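Side-chain contacts in ribonucleoside-diphosphate reductase (Pseudomonas aeruginosa, PDB 5IM3), which probably reduces ribonucleoside diphosphates to the deoxyribonucleotides needed for DNA synthesis, and binds the regulatory nucleotide dATP in an ATP cone: residues Leu32-Arg37 and Glu99-Gln104; Thr50-Lys55 and Arg119-Tyr124; Ala56-Ala59 and Thr64-Ala67; Leu58-Gly63 and Gln115-Asp120. All blocks are in the same frame, centred on the assembly; numbering follows the deposited sequence.

All four contacts lie in one ATP cone and border the dATP of chain D. Contacts 1 and 2 are buried; contacts 3 and 4 are partly buried. Contact 1 joins strand 33-35 and the turn after it to helix 98-111. It is the polar one, with a salt bridge beside the triphosphates. Contacts 2 and 4 both pair helix 46-60 with helix 115-138, with centres about 7 Å apart. Contact 2 is mainly aromatic and faces the nucleotide, while contact 4 is mostly apolar, at the end of helix 46-60. Contact 3 packs that end on the loop 64-67 by apolar touch. Gln-102 of contact 1 meets Tyr-121 of contact 2.

Contact 1 of 4, residues Leu32-Arg37 and Glu99-Gln104; sequences LRVIKR and EEIQDQ. With DTP (2'-deoxyadenosine 5'-triphosphate), chain C; DTP (2'-deoxyadenosine 5'-triphosphate), chain D.
Arg-37 and Glu-99 form the salt bridge of this contact. The guanidinium grips a single carboxylate oxygen side-on with two nitrogens. NE lies 2.9 Å from Glu-99 OE2, and NH2 lies 3.0 Å from the same OE2. OE2 sits in the guanidinium plane, while the carboxylate plane is turned 43° from it. The Arg-37 chain is bent at chi2 (-125°) and chi3, which brings its end round to the helix. Glu-99 OE1 is held by Arg-125, so both carboxylate oxygens are paired.

Hydrogen bonds to nucleotide form the second group. Arg-37 NH1 donates to O1B of the chain D dATP at 3.2 Å, and makes a weak, strongly bent bond to O1B of the chain C dATP. One guanidinium thus links two triphosphates and an acid, which probably fixes its rotation. Arg-132 lies beside it in the same phosphate site. Gln-102 NE2 gives an almost straight bond (173°) to O3' of the chain D dATP at 2.6 Å. Gln-102 OE1 is probably hydrogen-bonded to Tyr-121.

The third group is apolar. Val-34 CG1 and Ile-101 CD1 meet tip to tip at 3.6 Å. Val-34 CG2 is turned to the chain C adenine, 3.5 Å from its N1, and Ile-101 also borders that base.

Strand 33-35 of the three-stranded sheet, the turn after it and helix 98-111 line the nucleotide site of an ATP cone, here holding two dATP molecules.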
# COMPACT_ATOMS: atom_id res chain seq x y z
N LEU A 32 25.61 -49.73 24.47
CA LEU A 32 24.16 -49.63 24.58
C LEU A 32 23.57 -50.82 25.33
O LEU A 32 23.86 -51.97 25.02
CB LEU A 32 23.53 -49.53 23.19
CG LEU A 32 23.03 -48.15 22.76
CD1 LEU A 32 22.54 -48.18 21.32
CD2 LEU A 32 21.92 -47.66 23.69
N ARG A 33 22.74 -50.52 26.33
CA ARG A 33 22.07 -51.54 27.13
C ARG A 33 20.61 -51.15 27.29
O ARG A 33 20.20 -50.03 26.95
CB ARG A 33 22.74 -51.71 28.50
CG ARG A 33 24.17 -52.23 28.42
CD ARG A 33 24.77 -52.45 29.79
NE ARG A 33 26.14 -52.97 29.71
CZ ARG A 33 26.87 -53.32 30.77
NH1 ARG A 33 26.37 -53.22 31.99
NH2 ARG A 33 28.10 -53.79 30.59
N VAL A 34 19.81 -52.08 27.80
CA VAL A 34 18.36 -51.91 27.88
C VAL A 34 17.89 -52.27 29.28
O VAL A 34 18.32 -53.27 29.86
CB VAL A 34 17.64 -52.78 26.83
CG1 VAL A 34 16.15 -52.43 26.79
CG2 VAL A 34 18.27 -52.61 25.46
N ILE A 35 16.99 -51.45 29.81
CA ILE A 35 16.34 -51.73 31.09
C ILE A 35 15.21 -52.72 30.82
O ILE A 35 14.18 -52.36 30.25
CB ILE A 35 15.81 -50.45 31.74
CG1 ILE A 35 16.91 -49.39 31.85
CG2 ILE A 35 15.23 -50.76 33.12
CD1 ILE A 35 16.39 -47.99 32.12
N LYS A 36 15.41 -53.97 31.23
CA LYS A 36 14.38 -54.98 31.04
C LYS A 36 13.10 -54.58 31.77
O LYS A 36 13.05 -53.58 32.50
CB LYS A 36 14.88 -56.34 31.53
CG LYS A 36 15.89 -57.01 30.61
CD LYS A 36 15.22 -57.92 29.60
CE LYS A 36 14.75 -59.22 30.24
NZ LYS A 36 14.04 -60.10 29.27
N ARG A 37 12.05 -55.38 31.56
CA ARG A 37 10.76 -55.10 32.19
C ARG A 37 10.90 -54.94 33.69
O ARG A 37 10.20 -54.13 34.31
CB ARG A 37 9.77 -56.22 31.87
CG ARG A 37 9.46 -56.36 30.39
CD ARG A 37 7.97 -56.29 30.10
NE ARG A 37 7.70 -55.68 28.80
CZ ARG A 37 7.79 -56.32 27.64
NH1 ARG A 37 8.16 -57.59 27.60
NH2 ARG A 37 7.51 -55.67 26.51
N GLU A 99 10.01 -50.80 26.74
CA GLU A 99 8.83 -50.25 26.06
C GLU A 99 9.21 -49.13 25.11
O GLU A 99 8.50 -48.89 24.12
CB GLU A 99 7.82 -49.74 27.10
CG GLU A 99 7.37 -50.80 28.09
CD GLU A 99 6.61 -51.94 27.44
OE1 GLU A 99 5.82 -51.67 26.50
OE2 GLU A 99 6.80 -53.10 27.85
N GLU A 100 10.32 -48.44 25.38
CA GLU A 100 10.80 -47.41 24.46
C GLU A 100 11.19 -48.01 23.12
O GLU A 100 11.07 -47.36 22.08
CB GLU A 100 11.98 -46.67 25.10
CG GLU A 100 12.10 -45.20 24.72
CD GLU A 100 13.02 -44.43 25.66
OE1 GLU A 100 13.13 -44.82 26.84
OE2 GLU A 100 13.65 -43.45 25.20
N ILE A 101 11.66 -49.26 23.13
CA ILE A 101 12.03 -49.94 21.89
C ILE A 101 10.79 -50.46 21.18
O ILE A 101 10.67 -50.33 19.95
CB ILE A 101 13.02 -51.09 22.21
CG1 ILE A 101 14.21 -50.54 23.00
CG2 ILE A 101 13.47 -51.77 20.91
CD1 ILE A 101 15.14 -51.58 23.49
N GLN A 102 9.86 -51.06 21.92
CA GLN A 102 8.62 -51.53 21.32
C GLN A 102 7.90 -50.41 20.58
O GLN A 102 7.36 -50.62 19.49
CB GLN A 102 7.71 -52.12 22.41
CG GLN A 102 8.19 -53.44 23.00
CD GLN A 102 7.86 -54.63 22.12
OE1 GLN A 102 8.32 -54.73 20.98
NE2 GLN A 102 7.05 -55.55 22.65
N ASP A 103 7.90 -49.20 21.16
CA ASP A 103 7.25 -48.07 20.51
C ASP A 103 7.94 -47.70 19.21
O ASP A 103 7.28 -47.41 18.21
CB ASP A 103 7.21 -46.87 21.46
CG ASP A 103 6.11 -46.98 22.50
OD1 ASP A 103 5.53 -48.08 22.64
OD2 ASP A 103 5.84 -45.97 23.18
N GLN A 104 9.28 -47.71 19.19
CA GLN A 104 10.00 -47.38 17.97
C GLN A 104 9.88 -48.47 16.92
O GLN A 104 9.93 -48.19 15.72
CB GLN A 104 11.47 -47.10 18.29
CG GLN A 104 11.70 -45.80 19.04
CD GLN A 104 11.34 -44.58 18.21
OE1 GLN A 104 11.54 -44.55 17.00
NE2 GLN A 104 10.79 -43.56 18.87
PG DTP C . 11.09 -62.18 27.00
O1G DTP C . 12.08 -63.14 26.47
O2G DTP C . 9.98 -61.85 25.99
O3G DTP C . 10.43 -62.66 28.28
PB DTP C . 11.47 -59.41 26.53
O1B DTP C . 10.01 -59.17 26.41
O2B DTP C . 12.19 -58.23 27.15
O3B DTP C . 11.74 -60.76 27.32
PA DTP C . 11.16 -60.26 23.85
O1A DTP C . 11.99 -60.99 22.88
O2A DTP C . 9.91 -61.02 24.33
O3A DTP C . 12.03 -59.78 25.09
O5' DTP C . 10.71 -58.87 23.32
C5' DTP C . 11.77 -58.05 22.83
C4' DTP C . 11.31 -56.63 22.63
O4' DTP C . 12.20 -55.75 23.34
C3' DTP C . 11.38 -56.17 21.19
O3' DTP C . 10.50 -55.07 20.93
C2' DTP C . 12.84 -55.75 21.05
C1' DTP C . 13.25 -55.33 22.46
N9 DTP C . 14.50 -55.93 22.92
C8 DTP C . 14.71 -57.15 23.49
N7 DTP C . 15.97 -57.43 23.71
C5 DTP C . 16.64 -56.31 23.24
C6 DTP C . 18.01 -55.99 23.18
N6 DTP C . 18.99 -56.84 23.50
N1 DTP C . 18.34 -54.77 22.69
C2 DTP C . 17.36 -53.95 22.28
N3 DTP C . 16.05 -54.17 22.26
C4 DTP C . 15.75 -55.37 22.76
PG DTP D . 6.04 -61.06 27.04
O1G DTP D . 7.43 -61.32 26.75
O2G DTP D . 5.16 -62.26 26.88
O3G DTP D . 5.81 -60.45 28.39
PB DTP D . 6.09 -59.39 24.66
O1B DTP D . 7.52 -59.07 24.81
O2B DTP D . 5.32 -58.16 24.21
O3B DTP D . 5.49 -59.97 26.02
PA DTP D . 6.89 -61.76 23.22
O1A DTP D . 6.12 -62.97 22.87
O2A DTP D . 7.89 -62.03 24.36
O3A DTP D . 5.90 -60.59 23.63
O5' DTP D . 7.68 -61.12 22.03
C5' DTP D . 7.08 -61.05 20.73
C4' DTP D . 7.04 -59.65 20.19
O4' DTP D . 7.04 -59.70 18.74
C3' DTP D . 5.81 -58.83 20.60
O3' DTP D . 6.20 -57.61 21.23
C2' DTP D . 5.09 -58.52 19.28
C1' DTP D . 5.73 -59.45 18.27
N9 DTP D . 5.05 -60.72 18.06
C8 DTP D . 5.40 -61.97 18.49
N7 DTP D . 4.53 -62.91 18.19
C5 DTP D . 3.54 -62.23 17.51
C6 DTP D . 2.33 -62.65 16.92
N6 DTP D . 1.87 -63.90 16.99
N1 DTP D . 1.58 -61.72 16.29
C2 DTP D . 2.02 -60.45 16.27
N3 DTP D . 3.12 -59.94 16.80
C4 DTP D . 3.85 -60.88 17.41

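Contact 2 of 4, residues Thr50-Lys55 and Arg119-Tyr124; sequences TVAITK and RDYVIY. With DTP (2'-deoxyadenosine 5'-triphosphate), chain D.
Tyr-121 turns the edge of its ring toward Ala-52, where helix 115-138 passes helix 46-60 in the helical part of the ATP cone. Ala-52 CB is 3.9 Å from Tyr-121 OH. The backbone of the other helix, at Ala-52 O and Ile-53 N, also lies near the plane of the ring. Direct contact is slight at this level. A dATP molecule, that of chain D, fills much of the gap.

The Tyr-121 ring offers a face to the sugar. Atom C2' of the nucleotide sits over the ring centre, 3.6 Å above the plane. The ring gets there with CG anti to the backbone N (chi1 -165°). Its hydroxyl is probably hydrogen-bonded to Gln-102 of helix 98-111, which would help to hold the ring in this setting.

Tyr-124, one helical turn on, takes the base instead. Adenine C5 lies over the centre of its ring, 3.4 Å from the plane. Lys-55 CB lies against the C8 end of the opposite face, 3.5 Å from C8, and Ala-56 and Ala-59 of the same helix continue that side. The base is thus held between Tyr-124 and helix 46-60.

Farther round helix 115-138, Arg-119 forms salt bridges with Glu-106 and Glu-126 of the second subunit. At the outer end of the Tyr-124 side chain, OH donates to O1A of the chain D alpha phosphate at 2.7 Å.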
# COMPACT_ATOMS: atom_id res chain seq x y z
N THR A 50 15.10 -57.96 15.45
CA THR A 50 14.88 -58.67 14.20
C THR A 50 13.95 -59.86 14.39
O THR A 50 13.06 -60.10 13.57
CB THR A 50 16.22 -59.13 13.61
OG1 THR A 50 17.00 -57.98 13.27
CG2 THR A 50 16.00 -59.99 12.37
N VAL A 51 14.14 -60.62 15.47
CA VAL A 51 13.26 -61.75 15.75
C VAL A 51 11.84 -61.27 15.99
O VAL A 51 10.88 -61.83 15.47
CB VAL A 51 13.81 -62.57 16.94
CG1 VAL A 51 12.78 -63.58 17.42
CG2 VAL A 51 15.10 -63.28 16.55
N ALA A 52 11.69 -60.20 16.79
CA ALA A 52 10.35 -59.72 17.13
C ALA A 52 9.56 -59.35 15.88
O ALA A 52 8.43 -59.80 15.69
CB ALA A 52 10.46 -58.53 18.08
N ILE A 53 10.15 -58.52 15.02
CA ILE A 53 9.46 -58.09 13.81
C ILE A 53 9.17 -59.28 12.90
O ILE A 53 8.11 -59.36 12.27
CB ILE A 53 10.27 -57.01 13.08
CG1 ILE A 53 10.52 -55.81 14.00
CG2 ILE A 53 9.55 -56.56 11.80
CD1 ILE A 53 11.38 -54.73 13.38
N THR A 54 10.12 -60.22 12.81
CA THR A 54 9.91 -61.39 11.96
C THR A 54 8.73 -62.22 12.46
O THR A 54 7.96 -62.75 11.65
CB THR A 54 11.18 -62.24 11.91
OG1 THR A 54 12.28 -61.43 11.46
CG2 THR A 54 11.01 -63.41 10.96
N LYS A 55 8.59 -62.36 13.78
CA LYS A 55 7.43 -63.06 14.32
C LYS A 55 6.13 -62.44 13.81
O LYS A 55 5.19 -63.16 13.46
CB LYS A 55 7.45 -63.02 15.85
CG LYS A 55 8.59 -63.79 16.52
CD LYS A 55 8.35 -63.88 18.03
CE LYS A 55 9.59 -64.30 18.81
NZ LYS A 55 9.81 -63.45 20.02
N ARG A 119 -0.54 -53.52 12.93
CA ARG A 119 -1.69 -53.63 13.81
C ARG A 119 -1.68 -54.95 14.57
O ARG A 119 -2.09 -55.01 15.73
CB ARG A 119 -2.99 -53.46 13.02
CG ARG A 119 -3.51 -54.72 12.36
CD ARG A 119 -4.67 -54.40 11.42
NE ARG A 119 -5.69 -53.55 12.05
CZ ARG A 119 -6.68 -54.00 12.82
NH1 ARG A 119 -6.80 -55.29 13.07
NH2 ARG A 119 -7.55 -53.14 13.34
N ASP A 120 -1.23 -56.03 13.93
CA ASP A 120 -1.14 -57.30 14.64
C ASP A 120 0.02 -57.28 15.63
O ASP A 120 -0.02 -57.97 16.65
CB ASP A 120 -1.00 -58.45 13.65
CG ASP A 120 -2.31 -58.75 12.94
OD1 ASP A 120 -3.32 -58.96 13.64
OD2 ASP A 120 -2.33 -58.75 11.69
N TYR A 121 1.06 -56.48 15.35
CA TYR A 121 2.10 -56.25 16.34
C TYR A 121 1.54 -55.53 17.56
O TYR A 121 1.78 -55.94 18.70
CB TYR A 121 3.25 -55.45 15.71
CG TYR A 121 4.53 -55.47 16.52
CD1 TYR A 121 4.69 -54.65 17.62
CD2 TYR A 121 5.57 -56.31 16.17
CE1 TYR A 121 5.86 -54.67 18.36
CE2 TYR A 121 6.75 -56.34 16.90
CZ TYR A 121 6.88 -55.52 18.00
OH TYR A 121 8.05 -55.54 18.73
N VAL A 122 0.76 -54.47 17.33
CA VAL A 122 0.13 -53.74 18.42
C VAL A 122 -0.78 -54.67 19.22
O VAL A 122 -0.69 -54.75 20.45
CB VAL A 122 -0.65 -52.53 17.88
CG1 VAL A 122 -1.62 -51.99 18.93
CG2 VAL A 122 0.30 -51.44 17.42
N ILE A 123 -1.67 -55.39 18.53
CA ILE A 123 -2.65 -56.23 19.20
C ILE A 123 -1.95 -57.25 20.10
O ILE A 123 -2.26 -57.37 21.29
CB ILE A 123 -3.56 -56.92 18.17
CG1 ILE A 123 -4.51 -55.89 17.54
CG2 ILE A 123 -4.34 -58.08 18.80
CD1 ILE A 123 -5.21 -56.39 16.29
N TYR A 124 -1.01 -58.00 19.52
CA TYR A 124 -0.29 -59.01 20.29
C TYR A 124 0.44 -58.38 21.47
O TYR A 124 0.38 -58.89 22.60
CB TYR A 124 0.68 -59.76 19.38
CG TYR A 124 1.49 -60.83 20.08
CD1 TYR A 124 2.65 -60.52 20.78
CD2 TYR A 124 1.09 -62.16 20.03
CE1 TYR A 124 3.38 -61.50 21.41
CE2 TYR A 124 1.83 -63.15 20.66
CZ TYR A 124 2.97 -62.81 21.35
OH TYR A 124 3.71 -63.78 21.98
PG DTP D . 6.04 -61.06 27.04
O1G DTP D . 7.43 -61.32 26.75
O2G DTP D . 5.16 -62.26 26.88
O3G DTP D . 5.81 -60.45 28.39
PB DTP D . 6.09 -59.39 24.66
O1B DTP D . 7.52 -59.07 24.81
O2B DTP D . 5.32 -58.16 24.21
O3B DTP D . 5.49 -59.97 26.02
PA DTP D . 6.89 -61.76 23.22
O1A DTP D . 6.12 -62.97 22.87
O2A DTP D . 7.89 -62.03 24.36
O3A DTP D . 5.90 -60.59 23.63
O5' DTP D . 7.68 -61.12 22.03
C5' DTP D . 7.08 -61.05 20.73
C4' DTP D . 7.04 -59.65 20.19
O4' DTP D . 7.04 -59.70 18.74
C3' DTP D . 5.81 -58.83 20.60
O3' DTP D . 6.20 -57.61 21.23
C2' DTP D . 5.09 -58.52 19.28
C1' DTP D . 5.73 -59.45 18.27
N9 DTP D . 5.05 -60.72 18.06
C8 DTP D . 5.40 -61.97 18.49
N7 DTP D . 4.53 -62.91 18.19
C5 DTP D . 3.54 -62.23 17.51
C6 DTP D . 2.33 -62.65 16.92
N6 DTP D . 1.87 -63.90 16.99
N1 DTP D . 1.58 -61.72 16.29
C2 DTP D . 2.02 -60.45 16.27
N3 DTP D . 3.12 -59.94 16.80
C4 DTP D . 3.85 -60.88 17.41

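Contact 3 of 4, residues Ala56-Ala59 and Thr64-Ala67; sequences AFLA and TAAA. With DTP (2'-deoxyadenosine 5'-triphosphate), chain D.
Leu-58 meets Ala-65 and Ala-66 where the C-terminal end of helix 46-60 in the ATP cone folds back through a short loop. One methyl carries the contact. Leu-58 CD2 lies over the face of the peptide group that joins the two alanines. It is 3.7 Å from Ala-66 N and 3.8 Å from Ala-65 C. The methyl of Ala-65 adds an apolar touch, with its CB 4.0 Å from Leu-58 CD2. Ala-66 CB is a looser neighbour. Leu-58 CG stands anti to the carbonyl carbon (chi1 -78°), which swings the branched end across to the loop.

The same turn of helix presents other residues elsewhere. Ala-56 and Ala-59 border the dATP of chain D: Ala-56 CB is 3.7 Å from adenine N3, and Ala-59 CB is 3.5 Å from N1. Phe-57 packs on Ile-71, Thr-74 and Val-75 of helix 69-88. Thr-64 of the loop touches Val-822 of the second subunit.

The contact between helix and loop is wholly van der Waals. Leu-58 gives one methyl to a peptide face and to two alanine methyls. Such packing depends on shape and apolar burial, not on directed bonds.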
# COMPACT_ATOMS: atom_id res chain seq x y z
N ALA A 56 6.07 -61.11 13.77
CA ALA A 56 4.83 -60.44 13.37
C ALA A 56 4.54 -60.63 11.88
O ALA A 56 3.37 -60.71 11.49
CB ALA A 56 4.91 -58.95 13.70
N PHE A 57 5.58 -60.70 11.05
CA PHE A 57 5.35 -60.98 9.63
C PHE A 57 4.86 -62.41 9.44
O PHE A 57 3.91 -62.64 8.68
CB PHE A 57 6.63 -60.74 8.83
CG PHE A 57 6.81 -59.32 8.38
CD1 PHE A 57 6.24 -58.88 7.20
CD2 PHE A 57 7.55 -58.43 9.14
CE1 PHE A 57 6.40 -57.57 6.78
CE2 PHE A 57 7.71 -57.12 8.72
CZ PHE A 57 7.14 -56.69 7.55
N LEU A 58 5.47 -63.37 10.13
CA LEU A 58 5.06 -64.76 10.00
C LEU A 58 3.70 -65.03 10.64
O LEU A 58 3.12 -66.09 10.38
CB LEU A 58 6.11 -65.68 10.63
CG LEU A 58 7.35 -65.91 9.76
CD1 LEU A 58 8.45 -66.57 10.57
CD2 LEU A 58 7.00 -66.76 8.54
N ALA A 59 3.18 -64.10 11.44
CA ALA A 59 1.87 -64.30 12.03
C ALA A 59 0.76 -63.95 11.05
O ALA A 59 -0.23 -64.68 10.95
CB ALA A 59 1.74 -63.45 13.30
N THR A 64 5.14 -70.21 4.63
CA THR A 64 5.82 -70.08 3.35
C THR A 64 6.64 -68.80 3.27
O THR A 64 7.54 -68.70 2.43
CB THR A 64 4.79 -70.13 2.21
OG1 THR A 64 4.03 -71.35 2.31
CG2 THR A 64 5.45 -70.07 0.84
N ALA A 65 6.36 -67.82 4.13
CA ALA A 65 7.16 -66.61 4.21
C ALA A 65 8.43 -66.79 5.04
O ALA A 65 9.17 -65.81 5.22
CB ALA A 65 6.32 -65.47 4.80
N ALA A 66 8.70 -67.99 5.54
CA ALA A 66 9.86 -68.21 6.40
C ALA A 66 11.15 -67.88 5.66
O ALA A 66 12.00 -67.13 6.17
CB ALA A 66 9.88 -69.65 6.90
N ALA A 67 11.33 -68.43 4.47
CA ALA A 67 12.49 -68.14 3.63
C ALA A 67 12.02 -67.18 2.54
O ALA A 67 11.49 -67.59 1.50
CB ALA A 67 13.08 -69.41 3.04
PG DTP D . 6.04 -61.06 27.04
O1G DTP D . 7.43 -61.32 26.75
O2G DTP D . 5.16 -62.26 26.88
O3G DTP D . 5.81 -60.45 28.39
PB DTP D . 6.09 -59.39 24.66
O1B DTP D . 7.52 -59.07 24.81
O2B DTP D . 5.32 -58.16 24.21
O3B DTP D . 5.49 -59.97 26.02
PA DTP D . 6.89 -61.76 23.22
O1A DTP D . 6.12 -62.97 22.87
O2A DTP D . 7.89 -62.03 24.36
O3A DTP D . 5.90 -60.59 23.63
O5' DTP D . 7.68 -61.12 22.03
C5' DTP D . 7.08 -61.05 20.73
C4' DTP D . 7.04 -59.65 20.19
O4' DTP D . 7.04 -59.70 18.74
C3' DTP D . 5.81 -58.83 20.60
O3' DTP D . 6.20 -57.61 21.23
C2' DTP D . 5.09 -58.52 19.28
C1' DTP D . 5.73 -59.45 18.27
N9 DTP D . 5.05 -60.72 18.06
C8 DTP D . 5.40 -61.97 18.49
N7 DTP D . 4.53 -62.91 18.19
C5 DTP D . 3.54 -62.23 17.51
C6 DTP D . 2.33 -62.65 16.92
N6 DTP D . 1.87 -63.90 16.99
N1 DTP D . 1.58 -61.72 16.29
C2 DTP D . 2.02 -60.45 16.27
N3 DTP D . 3.12 -59.94 16.80
C4 DTP D . 3.85 -60.88 17.41

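Contact 4 of 4, residues Leu58-Gly63 and Gln115-Asp120; sequences LAVEGG and QKVARD. With DTP (2'-deoxyadenosine 5'-triphosphate), chain D.
Lys-116 O is met by Val-60 of the other segment, whose CG1 rests 3.7 Å from that oxygen. Within its own helix Lys-116 O accepts a weak hydrogen bond from Asp-120 N at 3.3 Å.

The main part of the contact is apolar. Val-60 CG2 packs on Val-117 CG2 at 3.7 Å, the side chains crossing at about a right angle. Val-60 holds CG2 between its backbone N and carbonyl carbon (chi1 -51°), with CG1 beside the N. One methyl thus serves Val-117, and the other faces Lys-116 O and the side chain of Asp-120. The exact setting of the Asp-120 carboxylate is doubtful, because OD2 is modelled very close to both Val-60 CG1 and Lys-116 O.

Val-60 closes the helix 46-60, and Glu-61 is the first residue to leave helical angles. Glu-61 is tied to Arg-70 of helix 69-88 by a salt bridge. Val-117 reaches back to Ala-56 and Phe-57 and also touches Leu-109 of helix 98-111. Gln-115 is hydrogen-bonded to Glu-106 of the second subunit, and Arg-119 forms a salt bridge with the same residue. Helix 115-138 thus packs on both helix 46-60 and helix 98-111.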
# COMPACT_ATOMS: atom_id res chain seq x y z
N LEU A 58 5.47 -63.37 10.13
CA LEU A 58 5.06 -64.76 10.00
C LEU A 58 3.70 -65.03 10.64
O LEU A 58 3.12 -66.09 10.38
CB LEU A 58 6.11 -65.68 10.63
CG LEU A 58 7.35 -65.91 9.76
CD1 LEU A 58 8.45 -66.57 10.57
CD2 LEU A 58 7.00 -66.76 8.54
N ALA A 59 3.18 -64.10 11.44
CA ALA A 59 1.87 -64.30 12.03
C ALA A 59 0.76 -63.95 11.05
O ALA A 59 -0.23 -64.68 10.95
CB ALA A 59 1.74 -63.45 13.30
N VAL A 60 0.91 -62.85 10.31
CA VAL A 60 -0.12 -62.45 9.37
C VAL A 60 -0.02 -63.24 8.08
O VAL A 60 -1.04 -63.55 7.45
CB VAL A 60 -0.05 -60.93 9.12
CG1 VAL A 60 -0.01 -60.18 10.45
CG2 VAL A 60 1.16 -60.58 8.27
N GLU A 61 1.20 -63.58 7.65
CA GLU A 61 1.41 -64.46 6.52
C GLU A 61 1.62 -65.88 7.03
O GLU A 61 1.62 -66.14 8.24
CB GLU A 61 2.59 -63.98 5.67
CG GLU A 61 2.51 -62.50 5.31
CD GLU A 61 3.49 -62.09 4.21
OE1 GLU A 61 3.60 -62.82 3.20
OE2 GLU A 61 4.13 -61.03 4.36
N GLY A 62 1.81 -66.81 6.11
CA GLY A 62 1.96 -68.21 6.47
C GLY A 62 3.39 -68.53 6.88
O GLY A 62 4.20 -67.65 7.18
N GLY A 63 3.68 -69.83 6.92
CA GLY A 63 5.05 -70.29 7.06
C GLY A 63 5.83 -70.26 5.77
O GLY A 63 7.07 -70.29 5.81
N GLN A 115 0.44 -51.91 7.32
CA GLN A 115 -0.76 -51.74 8.14
C GLN A 115 -1.15 -53.04 8.84
O GLN A 115 -1.47 -53.04 10.03
CB GLN A 115 -1.92 -51.23 7.29
CG GLN A 115 -3.12 -50.76 8.09
CD GLN A 115 -4.30 -51.71 8.02
OE1 GLN A 115 -4.47 -52.44 7.04
NE2 GLN A 115 -5.12 -51.72 9.07
N LYS A 116 -1.12 -54.16 8.11
CA LYS A 116 -1.58 -55.43 8.68
C LYS A 116 -0.57 -56.00 9.67
O LYS A 116 -0.95 -56.61 10.67
CB LYS A 116 -1.88 -56.43 7.57
CG LYS A 116 -2.95 -55.97 6.60
CD LYS A 116 -3.18 -56.99 5.49
CE LYS A 116 -4.23 -56.49 4.49
NZ LYS A 116 -4.49 -57.48 3.41
N VAL A 117 0.73 -55.82 9.40
CA VAL A 117 1.73 -56.33 10.33
C VAL A 117 1.84 -55.42 11.54
O VAL A 117 1.99 -55.89 12.67
CB VAL A 117 3.10 -56.48 9.62
CG1 VAL A 117 4.12 -57.09 10.58
CG2 VAL A 117 2.97 -57.34 8.38
N ALA A 118 1.75 -54.10 11.34
CA ALA A 118 1.84 -53.17 12.46
C ALA A 118 0.69 -53.39 13.44
O ALA A 118 0.90 -53.43 14.65
CB ALA A 118 1.85 -51.73 11.95
N ARG A 119 -0.54 -53.52 12.93
CA ARG A 119 -1.69 -53.63 13.81
C ARG A 119 -1.68 -54.95 14.57
O ARG A 119 -2.09 -55.01 15.73
CB ARG A 119 -2.99 -53.46 13.02
CG ARG A 119 -3.51 -54.72 12.36
CD ARG A 119 -4.67 -54.40 11.42
NE ARG A 119 -5.69 -53.55 12.05
CZ ARG A 119 -6.68 -54.00 12.82
NH1 ARG A 119 -6.80 -55.29 13.07
NH2 ARG A 119 -7.55 -53.14 13.34
N ASP A 120 -1.23 -56.03 13.93
CA ASP A 120 -1.14 -57.30 14.64
C ASP A 120 0.02 -57.28 15.63
O ASP A 120 -0.02 -57.97 16.65
CB ASP A 120 -1.00 -58.45 13.65
CG ASP A 120 -2.31 -58.75 12.94
OD1 ASP A 120 -3.32 -58.96 13.64
OD2 ASP A 120 -2.33 -58.75 11.69
PG DTP D . 6.04 -61.06 27.04
O1G DTP D . 7.43 -61.32 26.75
O2G DTP D . 5.16 -62.26 26.88
O3G DTP D . 5.81 -60.45 28.39
PB DTP D . 6.09 -59.39 24.66
O1B DTP D . 7.52 -59.07 24.81
O2B DTP D . 5.32 -58.16 24.21
O3B DTP D . 5.49 -59.97 26.02
PA DTP D . 6.89 -61.76 23.22
O1A DTP D . 6.12 -62.97 22.87
O2A DTP D . 7.89 -62.03 24.36
O3A DTP D . 5.90 -60.59 23.63
O5' DTP D . 7.68 -61.12 22.03
C5' DTP D . 7.08 -61.05 20.73
C4' DTP D . 7.04 -59.65 20.19
O4' DTP D . 7.04 -59.70 18.74
C3' DTP D . 5.81 -58.83 20.60
O3' DTP D . 6.20 -57.61 21.23
C2' DTP D . 5.09 -58.52 19.28
C1' DTP D . 5.73 -59.45 18.27
N9 DTP D . 5.05 -60.72 18.06
C8 DTP D . 5.40 -61.97 18.49
N7 DTP D . 4.53 -62.91 18.19
C5 DTP D . 3.54 -62.23 17.51
C6 DTP D . 2.33 -62.65 16.92
N6 DTP D . 1.87 -63.90 16.99
N1 DTP D . 1.58 -61.72 16.29
C2 DTP D . 2.02 -60.45 16.27
N3 DTP D . 3.12 -59.94 16.80
C4 DTP D . 3.85 -60.88 17.41